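Local coordinates for protein elongation factor 1-gamma 1 (Saccharomyces cerevisiae, PDB 1NHY) that forms part of the eukaryotic translation elongation factor 1 complex and probably has a role in tethering that complex to other cellular components, at residues A[12-17]-A[47-52]; A[142-147]-A[184-189]; A[149-154]-A[188-193]; A[161-166]-A[196-201]. All coordinates share one frame; numbering follows the deposited sequence.

Interaction 1: residues A[12-17]-A[47-52]; sequences IRTWVP and KKVPAF. With SO4 (sulfate ion), chain B.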
loop_
_atom_site.group_PDB
_atom_site.type_symbol
_atom_site.label_atom_id
_atom_site.label_comp_id
_atom_site.label_asym_id
_atom_site.label_seq_id
_atom_site.Cartn_x
_atom_site.Cartn_y
_atom_site.Cartn_z
ATOM N N ILE A 12 2.429 -7.354 -0.035
ATOM C CA ILE A 12 1.937 -6.025 0.264
ATOM C C ILE A 12 1.184 -5.362 -0.904
ATOM O O ILE A 12 0.091 -4.805 -0.708
ATOM C CB ILE A 12 3.093 -5.127 0.719
ATOM C CG1 ILE A 12 3.470 -5.485 2.145
ATOM C CG2 ILE A 12 2.681 -3.667 0.704
ATOM C CD1 ILE A 12 2.384 -5.134 3.142
ATOM N N ARG A 13 1.745 -5.433 -2.114
ATOM C CA ARG A 13 1.105 -4.815 -3.276
ATOM C C ARG A 13 -0.283 -5.385 -3.570
ATOM O O ARG A 13 -1.031 -4.845 -4.380
ATOM C CB ARG A 13 1.995 -4.953 -4.517
ATOM C CG ARG A 13 2.191 -6.365 -4.987
ATOM C CD ARG A 13 3.167 -6.438 -6.146
ATOM N NE ARG A 13 3.659 -7.808 -6.295
ATOM C CZ ARG A 13 4.544 -8.212 -7.208
ATOM N NH1 ARG A 13 5.056 -7.345 -8.080
ATOM N NH2 ARG A 13 4.915 -9.490 -7.252
ATOM N N THR A 14 -0.635 -6.468 -2.893
ATOM C CA THR A 14 -1.926 -7.090 -3.096
ATOM C C THR A 14 -2.931 -6.719 -2.026
ATOM O O THR A 14 -4.134 -6.841 -2.214
ATOM C CB THR A 14 -1.789 -8.595 -3.102
ATOM O OG1 THR A 14 -1.194 -9.002 -4.336
ATOM C CG2 THR A 14 -3.139 -9.247 -2.942
ATOM N N TRP A 15 -2.434 -6.253 -0.899
ATOM C CA TRP A 15 -3.311 -5.913 0.195
ATOM C C TRP A 15 -4.459 -4.979 -0.164
ATOM O O TRP A 15 -5.626 -5.357 -0.033
ATOM C CB TRP A 15 -2.480 -5.342 1.340
ATOM C CG TRP A 15 -1.562 -6.360 1.980
ATOM C CD1 TRP A 15 -1.131 -7.550 1.444
ATOM C CD2 TRP A 15 -0.934 -6.253 3.255
ATOM N NE1 TRP A 15 -0.273 -8.182 2.310
ATOM C CE2 TRP A 15 -0.135 -7.407 3.430
ATOM C CE3 TRP A 15 -0.964 -5.288 4.274
ATOM C CZ2 TRP A 15 0.623 -7.618 4.577
ATOM C CZ3 TRP A 15 -0.206 -5.497 5.416
ATOM C CH2 TRP A 15 0.575 -6.653 5.559
ATOM N N VAL A 16 -4.153 -3.770 -0.625
ATOM C CA VAL A 16 -5.227 -2.838 -0.963
ATOM C C VAL A 16 -6.229 -3.400 -1.965
ATOM O O VAL A 16 -7.426 -3.353 -1.720
ATOM C CB VAL A 16 -4.681 -1.493 -1.475
ATOM C CG1 VAL A 16 -5.828 -0.623 -1.976
ATOM C CG2 VAL A 16 -3.947 -0.781 -0.349
ATOM N N PRO A 17 -5.766 -3.927 -3.104
ATOM C CA PRO A 17 -6.738 -4.467 -4.056
ATOM C C PRO A 17 -7.675 -5.438 -3.375
ATOM O O PRO A 17 -8.897 -5.349 -3.530
ATOM C CB PRO A 17 -5.863 -5.161 -5.075
ATOM C CG PRO A 17 -4.651 -4.264 -5.107
ATOM C CD PRO A 17 -4.400 -3.971 -3.654
ATOM N N LYS A 47 2.821 -14.358 -15.586
ATOM C CA LYS A 47 2.597 -14.828 -14.215
ATOM C C LYS A 47 2.987 -13.789 -13.152
ATOM O O LYS A 47 3.677 -14.114 -12.184
ATOM C CB LYS A 47 3.382 -16.118 -13.965
ATOM C CG LYS A 47 3.021 -17.259 -14.885
ATOM C CD LYS A 47 3.860 -18.489 -14.583
ATOM C CE LYS A 47 3.457 -19.639 -15.500
ATOM N NZ LYS A 47 4.033 -20.973 -15.111
ATOM N N LYS A 48 2.544 -12.547 -13.337
ATOM C CA LYS A 48 2.844 -11.468 -12.405
ATOM C C LYS A 48 1.574 -11.078 -11.638
ATOM O O LYS A 48 0.457 -11.281 -12.114
ATOM C CB LYS A 48 3.398 -10.275 -13.186
ATOM C CG LYS A 48 3.490 -8.985 -12.380
ATOM C CD LYS A 48 3.116 -7.747 -13.228
ATOM C CE LYS A 48 2.874 -6.505 -12.352
ATOM N NZ LYS A 48 4.031 -6.209 -11.436
ATOM N N VAL A 49 1.743 -10.502 -10.454
ATOM C CA VAL A 49 0.605 -10.121 -9.637
ATOM C C VAL A 49 0.807 -8.710 -9.055
ATOM O O VAL A 49 1.946 -8.287 -8.866
ATOM C CB VAL A 49 0.435 -11.186 -8.531
ATOM C CG1 VAL A 49 0.337 -10.548 -7.177
ATOM C CG2 VAL A 49 -0.779 -12.041 -8.838
ATOM N N PRO A 50 -0.285 -7.947 -8.799
ATOM C CA PRO A 50 -1.718 -8.204 -8.969
ATOM C C PRO A 50 -2.115 -8.291 -10.440
ATOM O O PRO A 50 -1.555 -7.610 -11.310
ATOM C CB PRO A 50 -2.364 -7.003 -8.282
ATOM C CG PRO A 50 -1.361 -6.606 -7.283
ATOM C CD PRO A 50 -0.097 -6.690 -8.061
ATOM N N ALA A 51 -3.113 -9.124 -10.694
ATOM C CA ALA A 51 -3.618 -9.358 -12.028
ATOM C C ALA A 51 -5.143 -9.360 -11.983
ATOM O O ALA A 51 -5.756 -10.096 -11.210
ATOM C CB ALA A 51 -3.113 -10.692 -12.514
ATOM N N PHE A 52 -5.767 -8.534 -12.805
ATOM C CA PHE A 52 -7.218 -8.507 -12.831
ATOM C C PHE A 52 -7.782 -8.908 -14.191
ATOM O O PHE A 52 -7.174 -8.640 -15.226
ATOM C CB PHE A 52 -7.737 -7.127 -12.491
ATOM C CG PHE A 52 -9.231 -7.047 -12.517
ATOM C CD1 PHE A 52 -9.980 -7.508 -11.446
ATOM C CD2 PHE A 52 -9.895 -6.545 -13.632
ATOM C CE1 PHE A 52 -11.367 -7.473 -11.487
ATOM C CE2 PHE A 52 -11.282 -6.507 -13.679
ATOM C CZ PHE A 52 -12.017 -6.970 -12.605
HETATM S S SO4 B . 6.579 -8.191 0.215
HETATM O O1 SO4 B . 5.693 -7.499 -0.739
HETATM O O2 SO4 B . 7.535 -9.052 -0.519
HETATM O O3 SO4 B . 7.330 -7.200 1.036
HETATM O O4 SO4 B . 5.761 -9.035 1.114
#
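The Arg13 guanidinium presents one face to Val49 O, which sits over its centre, 3.0 Å above the plane. Pro50 CD and Lys48 NZ approach the same group obliquely. The second flat group, the Trp15 indole, carries Ile12 CD1 over one face and packs edge-to-face with Tyr205. Arg13 CG is held between the backbone N and the carbonyl carbon (chi1 66°), and from there the chain runs extended, so that its methylenes pass Pro50, with CD of Arg13 3.8 Å from CD of Pro50. Pro50 CG meets Arg13 O at 3.4 Å, while Thr14 OG1 faces Val49 CG1 at 3.6 Å. With an alanine here in place of Arg13, Val49 O would probably lose the cationic plane lying over it and Pro50 CD its aliphatic neighbour. The peptide between Val49 and Pro50 is cis, consistent with the cis-proline loop of the thioredoxin-like domain in glutathione S-transferases. A sulfate, probably from the crystallisation liquor, accepts a weak 3.3 Å hydrogen bond through O1 from Ile12 N. No hydrogen bond joins the two segments: N-H groups in the guanidinium plane point poorly at an oxygen above it, so attraction is probably electrostatic. Lys48 NZ, 3.7 Å from Arg13 NH1, adds like charge, which a long, weak ion pair to Glu62 probably offsets in part.

Interaction 2: residues A[142-147]-A[184-189]; sequences IFENRL and QHPAIV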
loop_
_atom_site.group_PDB
_atom_site.type_symbol
_atom_site.label_atom_id
_atom_site.label_comp_id
_atom_site.label_asym_id
_atom_site.label_seq_id
_atom_site.Cartn_x
_atom_site.Cartn_y
_atom_site.Cartn_z
ATOM N N ILE A 142 8.258 14.368 5.874
ATOM C CA ILE A 142 7.198 14.966 5.064
ATOM C C ILE A 142 5.850 14.509 5.603
ATOM O O ILE A 142 4.904 15.304 5.734
ATOM C CB ILE A 142 7.267 14.515 3.594
ATOM C CG1 ILE A 142 8.648 14.804 3.019
ATOM C CG2 ILE A 142 6.221 15.265 2.779
ATOM C CD1 ILE A 142 8.941 16.290 2.941
ATOM N N PHE A 143 5.779 13.210 5.891
ATOM C CA PHE A 143 4.584 12.588 6.425
ATOM C C PHE A 143 4.238 13.122 7.796
ATOM O O PHE A 143 3.164 13.697 7.991
ATOM C CB PHE A 143 4.790 11.091 6.504
ATOM C CG PHE A 143 4.519 10.402 5.228
ATOM C CD1 PHE A 143 3.261 9.871 4.966
ATOM C CD2 PHE A 143 5.503 10.314 4.266
ATOM C CE1 PHE A 143 2.980 9.261 3.749
ATOM C CE2 PHE A 143 5.233 9.703 3.039
ATOM C CZ PHE A 143 3.964 9.172 2.781
ATOM N N GLU A 144 5.152 12.917 8.745
ATOM C CA GLU A 144 4.951 13.384 10.119
ATOM C C GLU A 144 4.511 14.821 10.152
ATOM O O GLU A 144 3.572 15.160 10.867
ATOM C CB GLU A 144 6.234 13.291 10.952
ATOM C CG GLU A 144 6.349 12.081 11.868
ATOM C CD GLU A 144 5.467 12.145 13.120
ATOM O OE1 GLU A 144 5.758 12.933 14.055
ATOM O OE2 GLU A 144 4.482 11.380 13.173
ATOM N N ASN A 145 5.190 15.681 9.400
ATOM C CA ASN A 145 4.809 17.081 9.414
ATOM C C ASN A 145 3.358 17.261 9.055
ATOM O O ASN A 145 2.683 18.102 9.631
ATOM C CB ASN A 145 5.636 17.909 8.445
ATOM C CG ASN A 145 7.092 17.942 8.814
ATOM O OD1 ASN A 145 7.443 18.158 9.982
ATOM N ND2 ASN A 145 7.966 17.737 7.814
ATOM N N ARG A 146 2.867 16.483 8.096
ATOM C CA ARG A 146 1.479 16.626 7.697
ATOM C C ARG A 146 0.521 15.972 8.689
ATOM O O ARG A 146 -0.481 16.588 9.081
ATOM C CB ARG A 146 1.294 16.071 6.277
ATOM C CG ARG A 146 0.049 15.247 6.048
ATOM C CD ARG A 146 -1.224 16.054 6.176
ATOM N NE ARG A 146 -1.419 16.969 5.065
ATOM C CZ ARG A 146 -2.601 17.456 4.697
ATOM N NH1 ARG A 146 -3.702 17.120 5.348
ATOM N NH2 ARG A 146 -2.688 18.269 3.657
ATOM N N LEU A 147 0.841 14.740 9.103
ATOM C CA LEU A 147 0.012 13.988 10.042
ATOM C C LEU A 147 -0.078 14.643 11.407
ATOM O O LEU A 147 -0.882 14.245 12.251
ATOM C CB LEU A 147 0.548 12.576 10.224
ATOM C CG LEU A 147 0.071 11.486 9.271
ATOM C CD1 LEU A 147 -1.258 11.863 8.635
ATOM C CD2 LEU A 147 1.120 11.280 8.226
ATOM N N GLN A 184 9.373 9.138 18.505
ATOM C CA GLN A 184 9.650 10.438 17.917
ATOM C C GLN A 184 8.802 10.728 16.694
ATOM O O GLN A 184 8.844 11.828 16.143
ATOM C CB GLN A 184 11.118 10.519 17.542
ATOM C CG GLN A 184 12.039 10.322 18.718
ATOM C CD GLN A 184 13.463 10.690 18.381
ATOM O OE1 GLN A 184 14.107 10.031 17.553
ATOM N NE2 GLN A 184 13.964 11.757 19.008
ATOM N N HIS A 185 8.038 9.733 16.266
ATOM C CA HIS A 185 7.181 9.895 15.106
ATOM C C HIS A 185 5.767 9.439 15.442
ATOM O O HIS A 185 5.251 8.474 14.878
ATOM C CB HIS A 185 7.782 9.114 13.930
ATOM C CG HIS A 185 9.073 9.696 13.435
ATOM N ND1 HIS A 185 9.173 10.996 12.973
ATOM C CD2 HIS A 185 10.323 9.175 13.368
ATOM C CE1 HIS A 185 10.426 11.255 12.646
ATOM N NE2 HIS A 185 11.144 10.164 12.876
ATOM N N PRO A 186 5.118 10.147 16.378
ATOM C CA PRO A 186 3.756 9.861 16.842
ATOM C C PRO A 186 2.722 9.895 15.742
ATOM O O PRO A 186 2.035 8.906 15.490
ATOM C CB PRO A 186 3.496 10.960 17.862
ATOM C CG PRO A 186 4.842 11.293 18.352
ATOM C CD PRO A 186 5.654 11.317 17.088
ATOM N N ALA A 187 2.610 11.060 15.110
ATOM C CA ALA A 187 1.650 11.271 14.039
ATOM C C ALA A 187 1.578 10.060 13.112
ATOM O O ALA A 187 0.499 9.498 12.903
ATOM C CB ALA A 187 2.021 12.528 13.250
ATOM N N ILE A 188 2.727 9.659 12.567
ATOM C CA ILE A 188 2.791 8.517 11.663
ATOM C C ILE A 188 2.114 7.306 12.305
ATOM O O ILE A 188 1.305 6.623 11.663
ATOM C CB ILE A 188 4.257 8.152 11.320
ATOM C CG1 ILE A 188 4.987 9.386 10.786
ATOM C CG2 ILE A 188 4.294 7.019 10.295
ATOM C CD1 ILE A 188 4.312 10.024 9.602
ATOM N N VAL A 189 2.441 7.054 13.572
ATOM C CA VAL A 189 1.862 5.925 14.302
ATOM C C VAL A 189 0.352 6.072 14.424
ATOM O O VAL A 189 -0.405 5.185 14.011
ATOM C CB VAL A 189 2.456 5.809 15.706
ATOM C CG1 VAL A 189 1.894 4.586 16.382
ATOM C CG2 VAL A 189 3.970 5.734 15.621
#
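Polar contact centres on Glu144, whose carboxylate reaches the first turn of helix 186-197. Ile188 N donates to Glu144 OE2 at an N-H...O angle of 158°, although that oxygen sits too near a neighbour in the model and its exact place is doubtful. The other oxygen, OE1 of Glu144, lies 3.4 Å from CD of Pro186. His185, at the N-cap position of the same helix, meets the acid by its ring edge: Glu144 CD lies near the imidazole plane, and the carboxylate is turned 74° from that plane. Glu144 OE1 and His185 ND1 stay 4.1 Å apart, too far for a contact between the ionisable atoms. The apolar part gathers round Ile188 and Ala187. With CG1 of Ile188 beside its own backbone N (chi1 -54°), CD1 is carried to CB of Phe143 at 3.3 Å and to CD2 of Leu147 at 3.7 Å. Leu147 CB packs on Ala187 CB at 3.4 Å. The Phe143 ring continues inward, edge-to-face with Trp99 and with Phe169, so this packing joins the end of helix 126-147 to the all-helical core of the GST C-terminal domain. A carboxylate beside the amino end of helix 186-197 would probably interact favourably with the helix dipole, and the bond to Ile188 N, if the oxygen is rightly placed, would satisfy an amide that the first turn leaves without a helical acceptor.

Interaction 3: residues A[149-154]-A[188-193]; sequences NYTYLA and IVRWFN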
loop_
_atom_site.group_PDB
_atom_site.type_symbol
_atom_site.label_atom_id
_atom_site.label_comp_id
_atom_site.label_asym_id
_atom_site.label_seq_id
_atom_site.Cartn_x
_atom_site.Cartn_y
_atom_site.Cartn_z
ATOM N N ASN A 149 -0.880 17.875 11.955
ATOM C CA ASN A 149 -2.020 18.789 12.042
ATOM C C ASN A 149 -3.175 18.285 11.215
ATOM O O ASN A 149 -4.202 18.951 11.098
ATOM C CB ASN A 149 -1.631 20.175 11.541
ATOM C CG ASN A 149 -0.236 20.579 11.980
ATOM O OD1 ASN A 149 0.038 20.722 13.183
ATOM N ND2 ASN A 149 0.662 20.755 11.005
ATOM N N TYR A 150 -2.992 17.109 10.633
ATOM C CA TYR A 150 -4.018 16.504 9.807
ATOM C C TYR A 150 -4.180 15.009 10.112
ATOM O O TYR A 150 -3.210 14.280 10.329
ATOM C CB TYR A 150 -3.674 16.737 8.331
ATOM C CG TYR A 150 -3.643 18.208 7.945
ATOM C CD1 TYR A 150 -4.766 18.826 7.382
ATOM C CD2 TYR A 150 -2.506 18.983 8.179
ATOM C CE1 TYR A 150 -4.762 20.171 7.064
ATOM C CE2 TYR A 150 -2.493 20.333 7.871
ATOM C CZ TYR A 150 -3.626 20.928 7.312
ATOM O OH TYR A 150 -3.621 22.281 7.010
ATOM N N THR A 151 -5.425 14.562 10.131
ATOM C CA THR A 151 -5.704 13.172 10.417
ATOM C C THR A 151 -5.223 12.251 9.314
ATOM O O THR A 151 -4.555 11.244 9.571
ATOM C CB THR A 151 -7.200 12.934 10.562
ATOM O OG1 THR A 151 -7.720 13.791 11.580
ATOM C CG2 THR A 151 -7.462 11.484 10.920
ATOM N N TYR A 152 -5.601 12.601 8.089
ATOM C CA TYR A 152 -5.259 11.809 6.928
ATOM C C TYR A 152 -4.303 12.585 6.061
ATOM O O TYR A 152 -4.089 13.774 6.297
ATOM C CB TYR A 152 -6.536 11.451 6.187
ATOM C CG TYR A 152 -7.485 10.714 7.091
ATOM C CD1 TYR A 152 -7.090 9.526 7.693
ATOM C CD2 TYR A 152 -8.773 11.195 7.344
ATOM C CE1 TYR A 152 -7.943 8.825 8.519
ATOM C CE2 TYR A 152 -9.647 10.497 8.174
ATOM C CZ TYR A 152 -9.222 9.308 8.754
ATOM O OH TYR A 152 -10.073 8.571 9.544
ATOM N N LEU A 153 -3.736 11.919 5.059
ATOM C CA LEU A 153 -2.749 12.547 4.187
ATOM C C LEU A 153 -3.241 13.615 3.218
ATOM O O LEU A 153 -2.718 14.721 3.190
ATOM C CB LEU A 153 -2.006 11.478 3.395
ATOM C CG LEU A 153 -1.297 10.398 4.194
ATOM C CD1 LEU A 153 -0.681 9.365 3.250
ATOM C CD2 LEU A 153 -0.246 11.047 5.056
ATOM N N ALA A 154 -4.246 13.303 2.416
ATOM C CA ALA A 154 -4.692 14.273 1.433
ATOM C C ALA A 154 -6.040 14.887 1.701
ATOM O O ALA A 154 -6.435 15.812 0.999
ATOM C CB ALA A 154 -4.698 13.640 0.042
ATOM N N ILE A 188 2.727 9.659 12.567
ATOM C CA ILE A 188 2.791 8.517 11.663
ATOM C C ILE A 188 2.114 7.306 12.305
ATOM O O ILE A 188 1.305 6.623 11.663
ATOM C CB ILE A 188 4.257 8.152 11.320
ATOM C CG1 ILE A 188 4.987 9.386 10.786
ATOM C CG2 ILE A 188 4.294 7.019 10.295
ATOM C CD1 ILE A 188 4.312 10.024 9.602
ATOM N N VAL A 189 2.441 7.054 13.572
ATOM C CA VAL A 189 1.862 5.925 14.302
ATOM C C VAL A 189 0.352 6.072 14.424
ATOM O O VAL A 189 -0.405 5.185 14.011
ATOM C CB VAL A 189 2.456 5.809 15.706
ATOM C CG1 VAL A 189 1.894 4.586 16.382
ATOM C CG2 VAL A 189 3.970 5.734 15.621
ATOM N N ARG A 190 -0.077 7.191 15.001
ATOM C CA ARG A 190 -1.495 7.484 15.149
ATOM C C ARG A 190 -2.208 7.102 13.846
ATOM O O ARG A 190 -3.065 6.206 13.820
ATOM C CB ARG A 190 -1.682 8.976 15.416
ATOM C CG ARG A 190 -3.125 9.409 15.404
ATOM C CD ARG A 190 -3.252 10.897 15.615
ATOM N NE ARG A 190 -2.675 11.683 14.531
ATOM C CZ ARG A 190 -3.042 11.589 13.255
ATOM N NH1 ARG A 190 -3.987 10.730 12.877
ATOM N NH2 ARG A 190 -2.482 12.388 12.353
ATOM N N TRP A 191 -1.813 7.803 12.774
ATOM C CA TRP A 191 -2.319 7.634 11.419
ATOM C C TRP A 191 -2.294 6.177 10.968
ATOM O O TRP A 191 -3.302 5.635 10.505
ATOM C CB TRP A 191 -1.462 8.490 10.463
ATOM C CG TRP A 191 -1.627 8.194 8.968
ATOM C CD1 TRP A 191 -2.675 8.560 8.157
ATOM C CD2 TRP A 191 -0.753 7.390 8.150
ATOM N NE1 TRP A 191 -2.509 8.026 6.898
ATOM C CE2 TRP A 191 -1.343 7.306 6.863
ATOM C CE3 TRP A 191 0.465 6.735 8.384
ATOM C CZ2 TRP A 191 -0.759 6.581 5.811
ATOM C CZ3 TRP A 191 1.046 6.014 7.341
ATOM C CH2 TRP A 191 0.431 5.945 6.065
ATOM N N PHE A 192 -1.137 5.552 11.103
ATOM C CA PHE A 192 -0.980 4.179 10.680
ATOM C C PHE A 192 -2.067 3.271 11.237
ATOM O O PHE A 192 -2.775 2.590 10.479
ATOM C CB PHE A 192 0.403 3.664 11.088
ATOM C CG PHE A 192 0.732 2.312 10.529
ATOM C CD1 PHE A 192 0.706 2.086 9.154
ATOM C CD2 PHE A 192 1.051 1.258 11.374
ATOM C CE1 PHE A 192 1.002 0.831 8.630
ATOM C CE2 PHE A 192 1.351 0.001 10.862
ATOM C CZ PHE A 192 1.322 -0.217 9.488
ATOM N N ASN A 193 -2.216 3.280 12.558
ATOM C CA ASN A 193 -3.203 2.424 13.221
ATOM C C ASN A 193 -4.631 2.707 12.774
ATOM O O ASN A 193 -5.434 1.789 12.586
ATOM C CB ASN A 193 -3.096 2.562 14.741
ATOM C CG ASN A 193 -1.669 2.353 15.255
ATOM O OD1 ASN A 193 -0.964 1.454 14.805
ATOM N ND2 ASN A 193 -1.249 3.175 16.206
#
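Arg190 and Trp191 both leave helix 186-197 with CG anti to the backbone N; Arg190 heads for the loop that carries Tyr150, Thr151 and Leu153, while the Trp191 indole swings to it. The arginine chain, at chi1 172°, then bends at chi3 (65°), which turns its guanidinium onto two successive loop carbonyls. Both bonds are weak: NH2 of Arg190 reaches Tyr150 O at 2.9 Å but at a poor angle, and NH1 reaches Thr151 O at 3.4 Å along a straighter line of 161°, with the oxygen in the guanidinium plane at its edge. The stronger partner of Arg190 NH2 is Leu147 O, at the end of helix 126-147. Leu153 CD2 rests over one face of the Trp191 indole, offset toward the rim and 4.1 Å above the plane; Leu153 CD1 is 3.8 Å from Trp191 CZ2. At the edge, Thr151 O stands 3.6 Å from Trp191 CD1. Asp162 OD1, on helix 160-175, accepts from both Trp191 NE1 and Leu153 N. Where this interhelical loop meets helix 186-197 in the GST C-terminal domain, arginine thus gathers loop carbonyls on the partly exposed side, whereas the indole supplies an apolar surface inside with its N-H satisfied by a buried acid.

Interaction 4: residues A[161-166]-A[196-201]; sequences ADLVAA and RASPFL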
loop_
_atom_site.group_PDB
_atom_site.type_symbol
_atom_site.label_atom_id
_atom_site.label_comp_id
_atom_site.label_asym_id
_atom_site.label_seq_id
_atom_site.Cartn_x
_atom_site.Cartn_y
_atom_site.Cartn_z
ATOM N N ALA A 161 -5.014 7.414 -1.043
ATOM C CA ALA A 161 -3.639 7.735 -0.642
ATOM C C ALA A 161 -3.273 7.044 0.673
ATOM O O ALA A 161 -2.333 6.245 0.736
ATOM C CB ALA A 161 -3.462 9.221 -0.495
ATOM N N ASP A 162 -4.014 7.358 1.726
ATOM C CA ASP A 162 -3.771 6.756 3.025
ATOM C C ASP A 162 -3.672 5.251 2.912
ATOM O O ASP A 162 -2.761 4.644 3.463
ATOM C CB ASP A 162 -4.903 7.112 3.952
ATOM C CG ASP A 162 -5.106 8.592 4.039
ATOM O OD1 ASP A 162 -4.230 9.244 4.632
ATOM O OD2 ASP A 162 -6.117 9.105 3.508
ATOM N N LEU A 163 -4.609 4.645 2.194
ATOM C CA LEU A 163 -4.570 3.204 2.048
ATOM C C LEU A 163 -3.226 2.729 1.545
ATOM O O LEU A 163 -2.548 1.964 2.214
ATOM C CB LEU A 163 -5.666 2.736 1.104
ATOM C CG LEU A 163 -7.063 2.874 1.715
ATOM C CD1 LEU A 163 -8.078 2.327 0.731
ATOM C CD2 LEU A 163 -7.148 2.119 3.038
ATOM N N VAL A 164 -2.837 3.189 0.367
ATOM C CA VAL A 164 -1.566 2.783 -0.199
ATOM C C VAL A 164 -0.407 3.149 0.695
ATOM O O VAL A 164 0.375 2.289 1.091
ATOM C CB VAL A 164 -1.369 3.414 -1.557
ATOM C CG1 VAL A 164 0.079 3.263 -2.002
ATOM C CG2 VAL A 164 -2.317 2.750 -2.542
ATOM N N ALA A 165 -0.285 4.427 1.013
ATOM C CA ALA A 165 0.792 4.863 1.879
ATOM C C ALA A 165 0.854 3.973 3.133
ATOM O O ALA A 165 1.930 3.726 3.674
ATOM C CB ALA A 165 0.592 6.321 2.264
ATOM N N ALA A 166 -0.294 3.476 3.592
ATOM C CA ALA A 166 -0.300 2.618 4.778
ATOM C C ALA A 166 0.380 1.294 4.494
ATOM O O ALA A 166 1.164 0.802 5.304
ATOM C CB ALA A 166 -1.724 2.366 5.252
ATOM N N ARG A 196 -5.010 1.037 9.373
ATOM C CA ARG A 196 -5.022 -0.435 9.397
ATOM C C ARG A 196 -6.357 -0.958 9.894
ATOM O O ARG A 196 -6.841 -2.012 9.463
ATOM C CB ARG A 196 -3.957 -0.980 10.335
ATOM C CG ARG A 196 -2.597 -0.399 10.131
ATOM C CD ARG A 196 -1.573 -1.064 11.035
ATOM N NE ARG A 196 -1.603 -0.584 12.418
ATOM C CZ ARG A 196 -1.909 -1.347 13.469
ATOM N NH1 ARG A 196 -2.222 -2.633 13.304
ATOM N NH2 ARG A 196 -1.893 -0.832 14.692
ATOM N N ALA A 197 -6.942 -0.212 10.820
ATOM C CA ALA A 197 -8.209 -0.594 11.412
ATOM C C ALA A 197 -9.367 -0.632 10.425
ATOM O O ALA A 197 -10.317 -1.377 10.632
ATOM C CB ALA A 197 -8.532 0.347 12.558
ATOM N N SER A 198 -9.286 0.164 9.361
ATOM C CA SER A 198 -10.352 0.225 8.358
ATOM C C SER A 198 -10.674 -1.099 7.682
ATOM O O SER A 198 -9.825 -1.993 7.585
ATOM C CB SER A 198 -10.004 1.261 7.284
ATOM O OG SER A 198 -8.646 1.153 6.890
ATOM N N PRO A 199 -11.914 -1.246 7.199
ATOM C CA PRO A 199 -12.312 -2.488 6.526
ATOM C C PRO A 199 -11.444 -2.763 5.299
ATOM O O PRO A 199 -11.397 -3.884 4.800
ATOM C CB PRO A 199 -13.756 -2.227 6.136
ATOM C CG PRO A 199 -14.210 -1.242 7.161
ATOM C CD PRO A 199 -13.046 -0.313 7.300
ATOM N N PHE A 200 -10.763 -1.725 4.821
ATOM C CA PHE A 200 -9.898 -1.822 3.651
ATOM C C PHE A 200 -8.638 -2.637 3.909
ATOM O O PHE A 200 -8.156 -3.355 3.020
ATOM C CB PHE A 200 -9.459 -0.424 3.217
ATOM C CG PHE A 200 -10.586 0.501 2.975
ATOM C CD1 PHE A 200 -11.258 0.488 1.763
ATOM C CD2 PHE A 200 -11.018 1.365 3.975
ATOM C CE1 PHE A 200 -12.358 1.323 1.544
ATOM C CE2 PHE A 200 -12.121 2.206 3.764
ATOM C CZ PHE A 200 -12.788 2.185 2.543
ATOM N N LEU A 201 -8.111 -2.515 5.124
ATOM C CA LEU A 201 -6.870 -3.170 5.491
ATOM C C LEU A 201 -6.922 -4.068 6.720
ATOM O O LEU A 201 -6.015 -4.864 6.957
ATOM C CB LEU A 201 -5.809 -2.097 5.733
ATOM C CG LEU A 201 -5.350 -1.221 4.579
ATOM C CD1 LEU A 201 -4.544 -0.087 5.153
ATOM C CD2 LEU A 201 -4.526 -2.022 3.602
#
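Leu163, on helix 160-175 of the all-helical C-terminal domain of the GST fold, packs against the turn that follows helix 186-197. Its CB starts clear of that turn; CG lies anti to the carbonyl carbon (chi1 -71°) and carries the branch point outward. There the two methyls divide the work. CD1 of Leu163 rests near CG and CD1 of Phe200, 3.8 Å from each. CD2 of Leu163 meets Phe200 CB at 3.4 Å, Leu201 CD1 at 4.0 Å and Ser198 OG at 4.2 Å. The side chains of Leu163 and Phe200 cross at about a right angle, the leucine methyls lying by the root of the aromatic ring. Beyond the pair, Leu163 touches Leu83 and Phe200 touches Met79, so helix 77-83 also borders the pair. Replacing Leu163 by an alanine would remove both methyls and is likely to open a gap between helix 160-175 and the side chains of Phe200 and Leu201, leaving the ring less firmly fixed. The contact is mainly apolar, with no hydrogen bond between the segments; the turn instead holds itself, Leu201 N donating to Ser198 O. One helical turn from Leu163, Ala166 points its methyl at Leu201, CB to CD1, 3.7 Å.

How the interactions relate
From the N terminus, interaction 1 closes first, bringing 47-52 back to helix 12-24 inside the thioredoxin-like domain before any other contact opens. The remaining three belong to the helical domain and interlock: 142-147, 149-154 and 161-166 come in that order, and 184-189, 188-193 and 196-201 answer them in the same order, so interaction 4 crosses both interactions 2 and 3. Interactions 2 and 3 finish on one stretch and share Ile188 and Val189. Helix 186-197 and its following turn thereby hold helix 126-147, the next loop and helix 160-175 together. Val16 packs on Leu163 and Leu201, linking interaction 1 to interaction 4 across the two domains.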